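PDB 6K96: five-membered-cyclitol-phosphate synthase from Streptomyces citricolor, which belongs to the myo-inositol-1-phosphate synthase family and binds nicotinamide-adenine-dinucleotide in a Rossmann-type domain built round a parallel beta sheet. Local coordinates for residues L7-V12 with L55-A60; L128-P133 with N156-L161; V162-E167 with I180-A185. One frame throughout, in Å; residues are numbered along the deposited sequence.

Contact 1 of 3, residues L7-V12 with L55-A60; sequences LAVAGV and LTFVAA. With NAD (nicotinamide-adenine-dinucleotide), chain G.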
loop_
_atom_site.group_PDB
_atom_site.type_symbol
_atom_site.label_atom_id
_atom_site.label_comp_id
_atom_site.label_asym_id
_atom_site.label_seq_id
_atom_site.Cartn_x
_atom_site.Cartn_y
_atom_site.Cartn_z
ATOM N N LEU B 7 41.245 -0.852 10.866
ATOM C CA LEU B 7 40.186 0.146 10.604
ATOM C C LEU B 7 39.873 0.895 11.896
ATOM O O LEU B 7 39.613 0.257 12.915
ATOM C CB LEU B 7 38.945 -0.541 10.023
ATOM C CG LEU B 7 37.773 0.386 9.684
ATOM C CD1 LEU B 7 38.057 1.205 8.441
ATOM C CD2 LEU B 7 36.487 -0.410 9.526
ATOM N N ALA B 8 39.955 2.225 11.812
ATOM C CA ALA B 8 39.762 3.160 12.937
ATOM C C ALA B 8 38.421 3.855 12.717
ATOM O O ALA B 8 38.040 4.028 11.535
ATOM C CB ALA B 8 40.897 4.137 13.019
ATOM N N VAL B 9 37.750 4.236 13.801
ATOM C CA VAL B 9 36.329 4.652 13.746
ATOM C C VAL B 9 36.189 5.923 14.556
ATOM O O VAL B 9 36.499 5.928 15.745
ATOM C CB VAL B 9 35.442 3.510 14.276
ATOM C CG1 VAL B 9 34.156 4.016 14.907
ATOM C CG2 VAL B 9 35.177 2.448 13.192
ATOM N N ALA B 10 35.729 6.982 13.931
ATOM C CA ALA B 10 35.358 8.196 14.666
ATOM C C ALA B 10 33.839 8.162 14.699
ATOM O O ALA B 10 33.228 8.398 13.678
ATOM C CB ALA B 10 35.949 9.428 14.001
ATOM N N GLY B 11 33.287 7.773 15.839
ATOM C CA GLY B 11 31.838 7.618 16.069
ATOM C C GLY B 11 31.431 6.149 15.996
ATOM O O GLY B 11 31.483 5.582 14.895
ATOM N N VAL B 12 31.017 5.580 17.122
ATOM C CA VAL B 12 30.569 4.169 17.225
ATOM C C VAL B 12 29.046 4.124 17.274
ATOM O O VAL B 12 28.484 3.815 18.329
ATOM C CB VAL B 12 31.207 3.487 18.436
ATOM C CG1 VAL B 12 30.942 1.974 18.405
ATOM C CG2 VAL B 12 32.679 3.837 18.480
ATOM N N LEU B 55 38.513 -7.314 8.010
ATOM C CA LEU B 55 38.305 -6.102 8.845
ATOM C C LEU B 55 38.841 -6.369 10.255
ATOM O O LEU B 55 38.318 -7.275 10.956
ATOM C CB LEU B 55 36.798 -5.817 8.920
ATOM C CG LEU B 55 36.326 -4.410 8.595
ATOM C CD1 LEU B 55 37.024 -3.873 7.367
ATOM C CD2 LEU B 55 34.832 -4.413 8.359
ATOM N N THR B 56 39.807 -5.571 10.688
ATOM C CA THR B 56 40.278 -5.582 12.094
ATOM C C THR B 56 40.033 -4.185 12.657
ATOM O O THR B 56 40.606 -3.251 12.159
ATOM C CB THR B 56 41.733 -6.055 12.188
ATOM O OG1 THR B 56 42.213 -6.412 10.893
ATOM C CG2 THR B 56 41.904 -7.252 13.104
ATOM N N PHE B 57 39.119 -4.037 13.595
ATOM C CA PHE B 57 38.890 -2.757 14.280
ATOM C C PHE B 57 40.042 -2.582 15.262
ATOM O O PHE B 57 40.265 -3.495 16.069
ATOM C CB PHE B 57 37.527 -2.795 14.959
ATOM C CG PHE B 57 36.382 -2.796 13.981
ATOM C CD1 PHE B 57 35.987 -3.969 13.356
ATOM C CD2 PHE B 57 35.743 -1.610 13.638
ATOM C CE1 PHE B 57 34.980 -3.964 12.410
ATOM C CE2 PHE B 57 34.693 -1.619 12.740
ATOM C CZ PHE B 57 34.319 -2.795 12.124
ATOM N N VAL B 58 40.759 -1.457 15.210
ATOM C CA VAL B 58 42.013 -1.280 16.004
ATOM C C VAL B 58 41.840 -0.086 16.946
ATOM O O VAL B 58 42.567 0.021 17.969
ATOM C CB VAL B 58 43.222 -1.129 15.068
ATOM C CG1 VAL B 58 43.484 -2.445 14.330
ATOM C CG2 VAL B 58 43.063 0.028 14.073
ATOM N N ALA B 59 40.849 0.752 16.647
ATOM C CA ALA B 59 40.725 2.094 17.250
ATOM C C ALA B 59 39.286 2.577 17.120
ATOM O O ALA B 59 38.667 2.356 16.068
ATOM C CB ALA B 59 41.722 3.018 16.580
ATOM N N ALA B 60 38.827 3.269 18.145
ATOM C CA ALA B 60 37.453 3.781 18.237
ATOM C C ALA B 60 37.446 5.016 19.131
ATOM O O ALA B 60 38.079 4.978 20.217
ATOM C CB ALA B 60 36.534 2.706 18.770
HETATM P PA NAD G . 24.799 7.433 15.019
HETATM O O1A NAD G . 24.052 8.574 15.595
HETATM O O2A NAD G . 24.228 6.072 15.308
HETATM O O5B NAD G . 26.351 7.447 15.301
HETATM C C5B NAD G . 26.869 8.713 15.772
HETATM C C4B NAD G . 27.952 8.452 16.784
HETATM O O4B NAD G . 28.893 9.571 16.906
HETATM C C3B NAD G . 27.407 8.224 18.198
HETATM O O3B NAD G . 28.102 7.126 18.775
HETATM C C2B NAD G . 27.795 9.522 18.901
HETATM O O2B NAD G . 27.703 9.225 20.265
HETATM C C1B NAD G . 29.187 9.709 18.289
HETATM N N9A NAD G . 29.842 10.989 18.474
HETATM C C8A NAD G . 29.179 12.182 18.622
HETATM N N7A NAD G . 29.986 13.217 18.675
HETATM C C5A NAD G . 31.260 12.682 18.521
HETATM C C6A NAD G . 32.532 13.291 18.488
HETATM N N6A NAD G . 32.703 14.604 18.581
HETATM N N1A NAD G . 33.612 12.490 18.278
HETATM C C2A NAD G . 33.397 11.164 18.184
HETATM N N3A NAD G . 32.250 10.490 18.220
HETATM C C4A NAD G . 31.192 11.308 18.384
HETATM O O3 NAD G . 24.819 7.636 13.445
HETATM P PN NAD G . 24.816 6.537 12.271
HETATM O O1N NAD G . 25.935 5.602 12.530
HETATM O O2N NAD G . 23.380 6.122 12.181
HETATM O O5D NAD G . 25.206 7.463 11.009
HETATM C C5D NAD G . 26.519 8.158 11.049
HETATM C C4D NAD G . 26.552 9.223 9.993
HETATM O O4D NAD G . 26.458 8.660 8.665
HETATM C C3D NAD G . 25.399 10.229 10.123
HETATM O O3D NAD G . 25.911 11.501 9.790
HETATM C C2D NAD G . 24.470 9.828 8.981
HETATM O O2D NAD G . 23.691 10.858 8.405
HETATM C C1D NAD G . 25.481 9.399 7.919
HETATM N N1N NAD G . 24.791 8.601 6.860
HETATM C C2N NAD G . 23.952 7.503 7.249
HETATM C C3N NAD G . 23.143 6.851 6.333
HETATM C C7N NAD G . 22.316 5.673 6.815
HETATM O O7N NAD G . 22.470 5.248 7.953
HETATM N N7N NAD G . 21.430 5.143 5.977
HETATM C C4N NAD G . 23.146 7.327 5.022
HETATM C C5N NAD G . 24.087 8.268 4.623
HETATM C C6N NAD G . 24.836 8.951 5.564
#

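Contact 2 of 3, residues L128-P133 with N156-L161; sequences LLYSLP and NCTPEL. With NAD (nicotinamide-adenine-dinucleotide), chain G.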
loop_
_atom_site.group_PDB
_atom_site.type_symbol
_atom_site.label_atom_id
_atom_site.label_comp_id
_atom_site.label_asym_id
_atom_site.label_seq_id
_atom_site.Cartn_x
_atom_site.Cartn_y
_atom_site.Cartn_z
ATOM N N LEU B 128 40.769 5.689 8.631
ATOM C CA LEU B 128 39.894 6.252 9.677
ATOM C C LEU B 128 38.536 6.507 9.033
ATOM O O LEU B 128 38.494 7.228 8.040
ATOM C CB LEU B 128 40.488 7.534 10.245
ATOM C CG LEU B 128 39.552 8.202 11.248
ATOM C CD1 LEU B 128 39.441 7.385 12.498
ATOM C CD2 LEU B 128 39.987 9.588 11.581
ATOM N N LEU B 129 37.495 5.844 9.533
ATOM C CA LEU B 129 36.078 6.031 9.128
ATOM C C LEU B 129 35.433 7.101 10.023
ATOM O O LEU B 129 35.217 6.871 11.254
ATOM C CB LEU B 129 35.336 4.694 9.252
ATOM C CG LEU B 129 33.859 4.723 8.856
ATOM C CD1 LEU B 129 33.698 5.075 7.384
ATOM C CD2 LEU B 129 33.202 3.397 9.183
ATOM N N TYR B 130 35.103 8.234 9.423
ATOM C CA TYR B 130 34.413 9.333 10.103
ATOM C C TYR B 130 32.921 9.076 10.067
ATOM O O TYR B 130 32.319 9.181 8.968
ATOM C CB TYR B 130 34.766 10.648 9.411
ATOM C CG TYR B 130 34.076 11.850 10.002
ATOM C CD1 TYR B 130 34.506 12.381 11.210
ATOM C CD2 TYR B 130 32.987 12.438 9.378
ATOM C CE1 TYR B 130 33.895 13.499 11.767
ATOM C CE2 TYR B 130 32.354 13.542 9.937
ATOM C CZ TYR B 130 32.821 14.090 11.124
ATOM O OH TYR B 130 32.228 15.196 11.659
ATOM N N SER B 131 32.315 8.787 11.196
ATOM C CA SER B 131 30.901 8.334 11.191
ATOM C C SER B 131 30.129 9.034 12.306
ATOM O O SER B 131 29.274 8.392 12.946
ATOM C CB SER B 131 30.812 6.836 11.313
ATOM O OG SER B 131 29.626 6.339 10.673
ATOM N N LEU B 132 30.376 10.324 12.463
ATOM C CA LEU B 132 29.725 11.198 13.469
ATOM C C LEU B 132 28.376 11.662 12.941
ATOM O O LEU B 132 28.060 11.520 11.763
ATOM C CB LEU B 132 30.619 12.428 13.726
ATOM C CG LEU B 132 31.655 12.310 14.848
ATOM C CD1 LEU B 132 32.722 11.318 14.441
ATOM C CD2 LEU B 132 32.291 13.644 15.139
ATOM N N PRO B 133 27.592 12.332 13.809
ATOM C CA PRO B 133 26.366 12.964 13.355
ATOM C C PRO B 133 26.637 13.951 12.207
ATOM O O PRO B 133 27.749 14.482 12.042
ATOM C CB PRO B 133 25.836 13.652 14.645
ATOM C CG PRO B 133 26.483 12.928 15.798
ATOM C CD PRO B 133 27.837 12.498 15.263
ATOM N N ASN B 156 34.807 10.023 4.550
ATOM C CA ASN B 156 33.709 10.899 5.040
ATOM C C ASN B 156 32.315 10.335 4.677
ATOM O O ASN B 156 31.842 10.573 3.521
ATOM C CB ASN B 156 33.886 12.312 4.491
ATOM C CG ASN B 156 32.843 13.231 5.054
ATOM O OD1 ASN B 156 32.208 12.902 6.033
ATOM N ND2 ASN B 156 32.693 14.399 4.476
ATOM N N CYS B 157 31.610 9.736 5.650
ATOM C CA CYS B 157 30.174 9.360 5.505
ATOM C C CYS B 157 29.219 10.554 5.395
ATOM O O CYS B 157 28.032 10.283 4.934
ATOM C CB CYS B 157 29.588 8.654 6.718
ATOM S SG CYS B 157 30.403 7.102 7.035
ATOM N N THR B 158 29.618 11.738 5.872
ATOM C CA THR B 158 28.677 12.851 6.200
ATOM C C THR B 158 28.662 13.874 5.076
ATOM O O THR B 158 29.566 13.829 4.237
ATOM C CB THR B 158 29.018 13.566 7.520
ATOM O OG1 THR B 158 30.090 14.477 7.319
ATOM C CG2 THR B 158 29.389 12.603 8.620
ATOM N N PRO B 159 27.657 14.797 5.048
ATOM C CA PRO B 159 27.601 15.899 4.074
ATOM C C PRO B 159 28.617 17.033 4.329
ATOM O O PRO B 159 28.720 17.946 3.493
ATOM C CB PRO B 159 26.179 16.489 4.173
ATOM C CG PRO B 159 25.417 15.494 5.028
ATOM C CD PRO B 159 26.457 14.808 5.903
ATOM N N GLU B 160 29.406 16.936 5.392
ATOM C CA GLU B 160 30.422 17.972 5.689
ATOM C C GLU B 160 31.444 18.031 4.555
ATOM O O GLU B 160 31.748 17.007 3.979
ATOM C CB GLU B 160 31.060 17.772 7.062
ATOM C CG GLU B 160 30.208 18.327 8.179
ATOM C CD GLU B 160 28.717 18.011 8.139
ATOM O OE1 GLU B 160 27.907 18.962 7.863
ATOM O OE2 GLU B 160 28.371 16.826 8.370
ATOM N N LEU B 161 31.935 19.251 4.293
ATOM C CA LEU B 161 33.005 19.550 3.314
ATOM C C LEU B 161 34.325 18.999 3.857
ATOM O O LEU B 161 34.731 19.504 4.939
ATOM C CB LEU B 161 33.051 21.072 3.104
ATOM C CG LEU B 161 33.115 21.496 1.634
ATOM C CD1 LEU B 161 31.756 21.376 0.960
ATOM C CD2 LEU B 161 33.656 22.897 1.458
HETATM P PA NAD G . 24.799 7.433 15.019
HETATM O O1A NAD G . 24.052 8.574 15.595
HETATM O O2A NAD G . 24.228 6.072 15.308
HETATM O O5B NAD G . 26.351 7.447 15.301
HETATM C C5B NAD G . 26.869 8.713 15.772
HETATM C C4B NAD G . 27.952 8.452 16.784
HETATM O O4B NAD G . 28.893 9.571 16.906
HETATM C C3B NAD G . 27.407 8.224 18.198
HETATM O O3B NAD G . 28.102 7.126 18.775
HETATM C C2B NAD G . 27.795 9.522 18.901
HETATM O O2B NAD G . 27.703 9.225 20.265
HETATM C C1B NAD G . 29.187 9.709 18.289
HETATM N N9A NAD G . 29.842 10.989 18.474
HETATM C C8A NAD G . 29.179 12.182 18.622
HETATM N N7A NAD G . 29.986 13.217 18.675
HETATM C C5A NAD G . 31.260 12.682 18.521
HETATM C C6A NAD G . 32.532 13.291 18.488
HETATM N N6A NAD G . 32.703 14.604 18.581
HETATM N N1A NAD G . 33.612 12.490 18.278
HETATM C C2A NAD G . 33.397 11.164 18.184
HETATM N N3A NAD G . 32.250 10.490 18.220
HETATM C C4A NAD G . 31.192 11.308 18.384
HETATM O O3 NAD G . 24.819 7.636 13.445
HETATM P PN NAD G . 24.816 6.537 12.271
HETATM O O1N NAD G . 25.935 5.602 12.530
HETATM O O2N NAD G . 23.380 6.122 12.181
HETATM O O5D NAD G . 25.206 7.463 11.009
HETATM C C5D NAD G . 26.519 8.158 11.049
HETATM C C4D NAD G . 26.552 9.223 9.993
HETATM O O4D NAD G . 26.458 8.660 8.665
HETATM C C3D NAD G . 25.399 10.229 10.123
HETATM O O3D NAD G . 25.911 11.501 9.790
HETATM C C2D NAD G . 24.470 9.828 8.981
HETATM O O2D NAD G . 23.691 10.858 8.405
HETATM C C1D NAD G . 25.481 9.399 7.919
HETATM N N1N NAD G . 24.791 8.601 6.860
HETATM C C2N NAD G . 23.952 7.503 7.249
HETATM C C3N NAD G . 23.143 6.851 6.333
HETATM C C7N NAD G . 22.316 5.673 6.815
HETATM O O7N NAD G . 22.470 5.248 7.953
HETATM N N7N NAD G . 21.430 5.143 5.977
HETATM C C4N NAD G . 23.146 7.327 5.022
HETATM C C5N NAD G . 24.087 8.268 4.623
HETATM C C6N NAD G . 24.836 8.951 5.564
HETATM O O HOH W 1 29.826 15.984 10.941
#

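Contact 3 of 3, residues V162-E167 with I180-A185; sequences VARTPE and IGDDLA. With NAD (nicotinamide-adenine-dinucleotide), chain G.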
loop_
_atom_site.group_PDB
_atom_site.type_symbol
_atom_site.label_atom_id
_atom_site.label_comp_id
_atom_site.label_asym_id
_atom_site.label_seq_id
_atom_site.Cartn_x
_atom_site.Cartn_y
_atom_site.Cartn_z
ATOM N N VAL B 162 34.902 17.975 3.193
ATOM C CA VAL B 162 36.264 17.425 3.470
ATOM C C VAL B 162 36.960 17.124 2.140
ATOM O O VAL B 162 37.865 17.863 1.735
ATOM C CB VAL B 162 36.252 16.179 4.374
ATOM C CG1 VAL B 162 37.660 15.790 4.816
ATOM C CG2 VAL B 162 35.369 16.355 5.586
ATOM N N ALA B 163 36.566 16.059 1.450
ATOM C CA ALA B 163 37.123 15.746 0.112
ATOM C C ALA B 163 36.806 16.916 -0.801
ATOM O O ALA B 163 37.494 17.080 -1.771
ATOM C CB ALA B 163 36.594 14.460 -0.444
ATOM N N ARG B 164 35.813 17.735 -0.473
ATOM C CA ARG B 164 35.375 18.786 -1.429
ATOM C C ARG B 164 36.143 20.105 -1.218
ATOM O O ARG B 164 36.001 20.992 -2.111
ATOM C CB ARG B 164 33.857 18.984 -1.372
ATOM C CG ARG B 164 33.109 18.183 -2.439
ATOM C CD ARG B 164 31.617 18.138 -2.222
ATOM N NE ARG B 164 31.400 17.955 -0.806
ATOM C CZ ARG B 164 30.320 18.312 -0.150
ATOM N NH1 ARG B 164 29.320 18.868 -0.803
ATOM N NH2 ARG B 164 30.220 18.066 1.155
ATOM N N THR B 165 36.876 20.272 -0.097
ATOM C CA THR B 165 37.753 21.460 0.108
ATOM C C THR B 165 39.042 21.222 -0.690
ATOM O O THR B 165 39.900 20.442 -0.280
ATOM C CB THR B 165 37.995 21.869 1.580
ATOM O OG1 THR B 165 39.361 21.583 1.897
ATOM C CG2 THR B 165 37.038 21.255 2.597
ATOM N N PRO B 166 39.229 21.921 -1.835
ATOM C CA PRO B 166 40.331 21.608 -2.757
ATOM C C PRO B 166 41.751 21.636 -2.135
ATOM O O PRO B 166 42.592 20.886 -2.564
ATOM C CB PRO B 166 40.216 22.697 -3.849
ATOM C CG PRO B 166 38.810 23.299 -3.690
ATOM C CD PRO B 166 38.467 23.127 -2.230
ATOM N N GLU B 167 42.018 22.482 -1.143
ATOM C CA GLU B 167 43.383 22.538 -0.537
ATOM C C GLU B 167 43.615 21.331 0.389
ATOM O O GLU B 167 44.740 20.850 0.468
ATOM C CB GLU B 167 43.628 23.873 0.179
ATOM C CG GLU B 167 44.036 25.004 -0.762
ATOM C CD GLU B 167 45.489 25.484 -0.623
ATOM O OE1 GLU B 167 45.714 26.672 -0.192
ATOM O OE2 GLU B 167 46.411 24.679 -0.936
ATOM N N ILE B 180 38.449 10.013 0.839
ATOM C CA ILE B 180 37.246 9.445 0.162
ATOM C C ILE B 180 36.011 10.131 0.727
ATOM O O ILE B 180 35.726 9.971 1.921
ATOM C CB ILE B 180 37.207 7.913 0.325
ATOM C CG1 ILE B 180 38.551 7.298 -0.085
ATOM C CG2 ILE B 180 36.031 7.300 -0.423
ATOM C CD1 ILE B 180 38.959 7.546 -1.524
ATOM N N GLY B 181 35.321 10.875 -0.120
ATOM C CA GLY B 181 34.192 11.698 0.308
ATOM C C GLY B 181 33.673 12.543 -0.836
ATOM O O GLY B 181 34.287 12.536 -1.888
ATOM N N ASP B 182 32.527 13.200 -0.612
ATOM C CA ASP B 182 31.845 13.166 0.683
ATOM C C ASP B 182 30.402 12.624 0.584
ATOM O O ASP B 182 29.795 12.678 -0.482
ATOM C CB ASP B 182 31.771 14.567 1.302
ATOM C CG ASP B 182 33.112 15.255 1.369
ATOM O OD1 ASP B 182 34.048 14.622 1.864
ATOM O OD2 ASP B 182 33.220 16.384 0.871
ATOM N N ASP B 183 29.890 12.119 1.701
ATOM C CA ASP B 183 28.441 11.901 1.963
ATOM C C ASP B 183 27.959 10.593 1.332
ATOM O O ASP B 183 27.759 10.633 0.100
ATOM C CB ASP B 183 27.626 13.088 1.451
ATOM C CG ASP B 183 26.245 13.157 2.060
ATOM O OD1 ASP B 183 25.947 12.334 2.973
ATOM O OD2 ASP B 183 25.477 14.051 1.630
ATOM N N LEU B 184 27.737 9.540 2.145
ATOM C CA LEU B 184 27.230 8.211 1.651
ATOM C C LEU B 184 25.914 8.377 0.901
ATOM O O LEU B 184 24.961 8.942 1.501
ATOM C CB LEU B 184 26.954 7.224 2.784
ATOM C CG LEU B 184 28.105 6.920 3.722
ATOM C CD1 LEU B 184 27.708 5.783 4.642
ATOM C CD2 LEU B 184 29.372 6.606 2.950
ATOM N N ALA B 185 25.848 7.836 -0.320
ATOM C CA ALA B 185 24.581 7.506 -1.026
ATOM C C ALA B 185 24.086 6.117 -0.586
ATOM O O ALA B 185 24.754 5.100 -0.887
ATOM C CB ALA B 185 24.834 7.555 -2.500
HETATM P PA NAD G . 24.799 7.433 15.019
HETATM O O1A NAD G . 24.052 8.574 15.595
HETATM O O2A NAD G . 24.228 6.072 15.308
HETATM O O5B NAD G . 26.351 7.447 15.301
HETATM C C5B NAD G . 26.869 8.713 15.772
HETATM C C4B NAD G . 27.952 8.452 16.784
HETATM O O4B NAD G . 28.893 9.571 16.906
HETATM C C3B NAD G . 27.407 8.224 18.198
HETATM O O3B NAD G . 28.102 7.126 18.775
HETATM C C2B NAD G . 27.795 9.522 18.901
HETATM O O2B NAD G . 27.703 9.225 20.265
HETATM C C1B NAD G . 29.187 9.709 18.289
HETATM N N9A NAD G . 29.842 10.989 18.474
HETATM C C8A NAD G . 29.179 12.182 18.622
HETATM N N7A NAD G . 29.986 13.217 18.675
HETATM C C5A NAD G . 31.260 12.682 18.521
HETATM C C6A NAD G . 32.532 13.291 18.488
HETATM N N6A NAD G . 32.703 14.604 18.581
HETATM N N1A NAD G . 33.612 12.490 18.278
HETATM C C2A NAD G . 33.397 11.164 18.184
HETATM N N3A NAD G . 32.250 10.490 18.220
HETATM C C4A NAD G . 31.192 11.308 18.384
HETATM O O3 NAD G . 24.819 7.636 13.445
HETATM P PN NAD G . 24.816 6.537 12.271
HETATM O O1N NAD G . 25.935 5.602 12.530
HETATM O O2N NAD G . 23.380 6.122 12.181
HETATM O O5D NAD G . 25.206 7.463 11.009
HETATM C C5D NAD G . 26.519 8.158 11.049
HETATM C C4D NAD G . 26.552 9.223 9.993
HETATM O O4D NAD G . 26.458 8.660 8.665
HETATM C C3D NAD G . 25.399 10.229 10.123
HETATM O O3D NAD G . 25.911 11.501 9.790
HETATM C C2D NAD G . 24.470 9.828 8.981
HETATM O O2D NAD G . 23.691 10.858 8.405
HETATM C C1D NAD G . 25.481 9.399 7.919
HETATM N N1N NAD G . 24.791 8.601 6.860
HETATM C C2N NAD G . 23.952 7.503 7.249
HETATM C C3N NAD G . 23.143 6.851 6.333
HETATM C C7N NAD G . 22.316 5.673 6.815
HETATM O O7N NAD G . 22.470 5.248 7.953
HETATM N N7N NAD G . 21.430 5.143 5.977
HETATM C C4N NAD G . 23.146 7.327 5.022
HETATM C C5N NAD G . 24.087 8.268 4.623
HETATM C C6N NAD G . 24.836 8.951 5.564
#

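Contact 1 of 3, residues L7-V12 with L55-A60
Leu-7 meets Leu-55, Thr-56 and Phe-57 where the first two strands of the Rossmann-type sheet, 5-10 and 55-62, run side by side. The short segments run parallel, with 23° between their N-to-C directions. Two backbone bonds flank Phe-57, as parallel pairing requires: Leu-7 N donates to Thr-56 O at 2.8 Å, nearly straight at 160°, and Val-58 N donates to Leu-7 O at 3.1 Å. Farther along, Val-9 N reaches Ala-59 O in a bent, weak bond, and the backbone of Val-9 also bonds to that of Phe-61.

From its CB, which leaves the sheet on the face of Val-9 and Phe-57, Leu-7 first passes Thr-56 O, 3.8 Å away. With CG opposite the backbone N (chi1 -179°), the branch point lies beside the carbonyl carbon and CD2 does the touching at the tip: it lies 3.9 Å from CE2 of Phe-57 and 4.1 Å from CG of Leu-55. The Leu-7 and Phe-57 side chains run alongside each other in the same direction, whereas Val-9 comes in at the ring edge, its CG2 4.1 Å from CE2 of Phe-57. Helix 14-31 covers this apolar face through Leu-19 and Ile-16, and Phe-20 meets the Phe-57 ring edge-to-face. On the other face Ala-8 CB meets Ala-59 CB at 3.8 Å.

Past the strand, Gly-11 has a positive phi and brings its CA against the adenine of NAD, the place of a glycine in the dinucleotide-binding loop. Val-12 N is held by Asp-62, which itself hydrogen-bonds to NAD. The Val-12 side chain points toward the second strand, its CG2 4.0 Å from CB of Ala-60.

Contact 2 of 3, residues L128-P133 with N156-L161
Tyr-130 and Ser-131 face Asn-156, Cys-157 and Thr-158 in a buried contact, part strand pairing and part loop packing, at the C-terminal ends of neighbouring parallel strands 127-130 and 153-156, where a Rossmann-type sheet opens onto its cofactor. The pairing is fading here: Cys-157 N to Tyr-130 O is a weak bond of 3.4 Å.

Side chains take over. Tyr-130 has CG opposite its backbone N (chi1 178°), which sets the ring alongside the Asn-156 amide, both pointing the same way with their planes 68° apart. CD2 of the ring lies 3.5 Å from OD1 of Asn-156. Thr-158 crosses the tyrosine at about a right angle: CG2 approaches CE2 obliquely at 3.4 Å, while OG1 lies in the ring plane at its edge. The loop is shaped by an Asx turn, in which Asn-156 OD1 accepts Thr-158 N at 2.8 Å, the donor standing well above the carbonyl plane. The amide's other end, ND2, is bonded to Asp-182 OD1. Leu-129, whose side chain lies on the face of the sheet away from Tyr-130, brings CD1 to 3.9 Å from Cys-157 SG.

Beyond the ring, one water joins the two loops. It lies 2.6 Å from Tyr-130 OH, in the ring plane, and is within bonding distance of Pro-133 O and of Glu-160 OE2, which also accepts from Gly-135 N.

The loops also bind NAD. Leu-132 packs its branches on the adenine, and its carbonyl O accepts a hydrogen bond from O3D of the nicotinamide ribose at 2.9 Å. The polar contacts and the water are consistent with holding the two loops in place, so that this carbonyl can accept from O3D.

Contact 3 of 3, residues V162-E167 with I180-A185
A type I beta turn, Val-162 to Thr-165, leads into helix 166-174 and wraps its backbone N-H groups round the carboxylate of Asp-182, just past 179-180, the outermost strand of this chain's Rossmann-type sheet on that side. The turn closes through Thr-165 N to Val-162 O at 3.2 Å. Asp-182 turns CG away from its own carbonyl carbon (chi1 -52°), which directs both oxygens into the turn.

The two oxygens are met differently. OD1 accepts Ala-163 N at 2.9 Å on its syn lone pair. OD2 is met by Val-162 N from above the carboxylate plane, in a long but straight bond of 3.3 Å and 174°; Arg-164 N adds a weak one. With this many donors the carboxylate has little freedom to rotate.

Packing is close where Ala-163 CB rests 3.3 Å from Gly-181 O, the peptide from Gly-181 to Asp-182 being modelled cis. Arg-164, its chain bent at chi3, sends NH2 to Pro-159 O and, weakly, to Asp-182 OD2. Its guanidinium plane stands 65° from that of the carboxylate. NE makes the short bond of the salt bridge, 2.9 Å to the anti lone pair of Asp-182 OD2, which lies in the guanidinium plane.

All three contacts are largely buried in one parallel sheet and its loops. Contacts 2 and 3 lie at the C-terminal ends of their strands, while contact 1 runs along its strands to the cofactor loop. Contact 1 is parallel strand pairing with an apolar face; contact 2 supplements one weak backbone bond with polar side chains and water; contact 3, beside the outermost strand, replaces pairing with a carboxylate and a salt bridge. Contacts 1 and 2 adjoin: Ala-10 O is 2.7 Å from Ser-131 N, a probable hydrogen bond. The loop 157-165 runs through contacts 2 and 3, and Asn-156 N probably bonds Ile-180 O at 2.8 Å. Contacts 1 and 3 do not touch, yet NAD spans them, adenine near Gly-11, nicotinamide near Leu-184.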